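Side-chain contact in ABC sugar transporter, periplasmic sugar binding protein (Legionella pneumophila subsp. pneumophila, PDB 3ROT), which probably binds a sugar in the periplasm and delivers it to an ABC transporter for uptake: residues G151-L156 and F163-V168. Residues are numbered along the deposited sequence; the frame is centred on the assembly and turned at random.
Sequences GIKTIL and FEELDV
Phe163, Lys153 and Leu156 join the second half of a beta-alpha-beta unit, in which helix 143-158 crosses over from strand 132-137 to strand 162-167. The unit belongs to one of the two parallel-sheet lobes of this periplasmic binding protein, and 162-167 is an outermost strand of its sheet. Helix segment and strand run nearly antiparallel, at 165°, with their axes 9.9 Å apart at closest approach, so the helix lies back along the strand. Contact is densest near the turn between them, where the Phe163 ring is laid against the helix. With chi1 at 67°, CG of Phe163 sits between the backbone N and the carbonyl carbon, and the ring reaches Lys153, whose CA lies over one face. The lysine's aliphatic chain crosses the phenyl side chain at about a right angle, its CG 3.6 Å from CE1 of Phe163. Deeper in, Leu156 approaches obliquely: its CB meets CD2 of Phe163 at 3.8 Å and its CD1 reaches CB of Phe163 at 3.7 Å. The same leucine also touches Ala133 of the adjacent strand 132-137 and Leu124 of helix 112-126, so the buried end of the contact merges with the lobe's core.

Farther along the strand the packing thins, and the partly exposed, polar side of the interface is bridged by Lys153 and Glu165. Extended beyond CG, Lys153 carries its ammonium past the aromatic ring to the glutamate, whose CG is anti to the backbone N and whose extended chain holds the carboxylate out toward the lysine. OE2 of Glu165 is hydrogen-bonded to Asn137, which probably limits rotation of the group. NZ of Lys153 meets OE1 of Glu165 on its anti side, 31° out of the carboxylate plane, in a short salt bridge of 2.5 Å.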
loop_
_atom_site.group_PDB
_atom_site.type_symbol
_atom_site.label_atom_id
_atom_site.label_comp_id
_atom_site.label_asym_id
_atom_site.label_seq_id
_atom_site.Cartn_x
_atom_site.Cartn_y
_atom_site.Cartn_z
ATOM N N GLY A 151 -5.884 12.823 22.144
ATOM C CA GLY A 151 -6.685 13.997 21.858
ATOM C C GLY A 151 -8.120 13.635 21.519
ATOM O O GLY A 151 -9.059 14.307 21.934
ATOM N N ILE A 152 -8.301 12.564 20.758
ATOM C CA ILE A 152 -9.646 12.156 20.385
ATOM C C ILE A 152 -10.435 11.690 21.615
ATOM O O ILE A 152 -11.576 12.108 21.824
ATOM C CB ILE A 152 -9.602 11.041 19.305
ATOM C CG1 ILE A 152 -9.086 11.637 17.983
ATOM C CG2 ILE A 152 -10.989 10.424 19.120
ATOM C CD1 ILE A 152 -8.769 10.613 16.880
ATOM N N LYS A 153 -9.805 10.855 22.433
ATOM C CA LYS A 153 -10.436 10.324 23.637
ATOM C C LYS A 153 -10.884 11.396 24.636
ATOM O O LYS A 153 -11.928 11.252 25.268
ATOM C CB LYS A 153 -9.482 9.342 24.320
ATOM C CG LYS A 153 -9.151 8.140 23.458
ATOM C CD LYS A 153 -8.112 7.259 24.109
ATOM C CE LYS A 153 -7.674 6.152 23.168
ATOM N NZ LYS A 153 -6.562 5.358 23.750
ATOM N N THR A 154 -10.106 12.464 24.783
ATOM C CA THR A 154 -10.481 13.528 25.711
ATOM C C THR A 154 -11.816 14.142 25.292
ATOM O O THR A 154 -12.684 14.387 26.133
ATOM C CB THR A 154 -9.408 14.645 25.788
ATOM O OG1 THR A 154 -9.204 15.218 24.491
ATOM C CG2 THR A 154 -8.096 14.085 26.302
ATOM N N ILE A 155 -11.994 14.380 23.995
ATOM C CA ILE A 155 -13.245 14.953 23.522
ATOM C C ILE A 155 -14.382 13.958 23.741
ATOM O O ILE A 155 -15.447 14.324 24.225
ATOM C CB ILE A 155 -13.173 15.320 22.025
ATOM C CG1 ILE A 155 -12.027 16.314 21.783
ATOM C CG2 ILE A 155 -14.511 15.879 21.563
ATOM C CD1 ILE A 155 -12.033 17.532 22.703
ATOM N N LEU A 156 -14.142 12.695 23.406
ATOM C CA LEU A 156 -15.159 11.663 23.562
ATOM C C LEU A 156 -15.548 11.447 25.015
ATOM O O LEU A 156 -16.715 11.207 25.321
ATOM C CB LEU A 156 -14.682 10.340 22.969
ATOM C CG LEU A 156 -14.443 10.320 21.463
ATOM C CD1 LEU A 156 -14.037 8.918 21.057
ATOM C CD2 LEU A 156 -15.699 10.757 20.726
ATOM N N PHE A 163 -15.972 4.536 24.134
ATOM C CA PHE A 163 -14.942 4.373 23.114
ATOM C C PHE A 163 -13.900 3.343 23.503
ATOM O O PHE A 163 -13.751 3.005 24.675
ATOM C CB PHE A 163 -14.253 5.717 22.855
ATOM C CG PHE A 163 -13.439 6.214 24.021
ATOM C CD1 PHE A 163 -12.161 5.714 24.262
ATOM C CD2 PHE A 163 -13.960 7.164 24.896
ATOM C CE1 PHE A 163 -11.411 6.149 25.360
ATOM C CE2 PHE A 163 -13.218 7.606 25.999
ATOM C CZ PHE A 163 -11.942 7.095 26.229
ATOM N N GLU A 164 -13.169 2.858 22.505
ATOM C CA GLU A 164 -12.118 1.879 22.732
ATOM C C GLU A 164 -11.078 2.024 21.627
ATOM O O GLU A 164 -11.428 2.310 20.484
ATOM C CB GLU A 164 -12.707 0.462 22.728
ATOM C CG GLU A 164 -11.801 -0.606 23.352
ATOM C CD GLU A 164 -12.538 -1.912 23.659
ATOM O OE1 GLU A 164 -13.561 -1.872 24.381
ATOM O OE2 GLU A 164 -12.089 -2.983 23.186
ATOM N N GLU A 165 -9.804 1.865 21.975
ATOM C CA GLU A 165 -8.740 1.943 20.983
ATOM C C GLU A 165 -8.340 0.527 20.613
ATOM O O GLU A 165 -8.096 -0.314 21.477
ATOM C CB GLU A 165 -7.518 2.698 21.510
ATOM C CG GLU A 165 -6.448 2.914 20.434
ATOM C CD GLU A 165 -5.227 3.692 20.923
ATOM O OE1 GLU A 165 -5.398 4.701 21.637
ATOM O OE2 GLU A 165 -4.091 3.307 20.578
ATOM N N LEU A 166 -8.282 0.264 19.319
ATOM C CA LEU A 166 -7.932 -1.055 18.831
ATOM C C LEU A 166 -6.642 -1.038 18.015
ATOM O O LEU A 166 -6.493 -0.233 17.093
ATOM C CB LEU A 166 -9.084 -1.590 17.979
ATOM C CG LEU A 166 -8.938 -2.925 17.254
ATOM C CD1 LEU A 166 -8.691 -4.043 18.260
ATOM C CD2 LEU A 166 -10.205 -3.184 16.443
ATOM N N ASP A 167 -5.711 -1.919 18.377
ATOM C CA ASP A 167 -4.439 -2.051 17.670
ATOM C C ASP A 167 -4.704 -2.955 16.471
ATOM O O ASP A 167 -4.819 -4.171 16.616
ATOM C CB ASP A 167 -3.391 -2.686 18.590
ATOM C CG ASP A 167 -2.144 -3.163 17.843
ATOM O OD1 ASP A 167 -2.003 -2.940 16.618
ATOM O OD2 ASP A 167 -1.283 -3.774 18.505
ATOM N N VAL A 168 -4.801 -2.362 15.287
ATOM C CA VAL A 168 -5.085 -3.142 14.083
ATOM C C VAL A 168 -3.865 -3.491 13.241
ATOM O O VAL A 168 -3.965 -4.292 12.319
ATOM C CB VAL A 168 -6.109 -2.412 13.175
ATOM C CG1 VAL A 168 -7.438 -2.265 13.898
ATOM C CG2 VAL A 168 -5.572 -1.040 12.782
#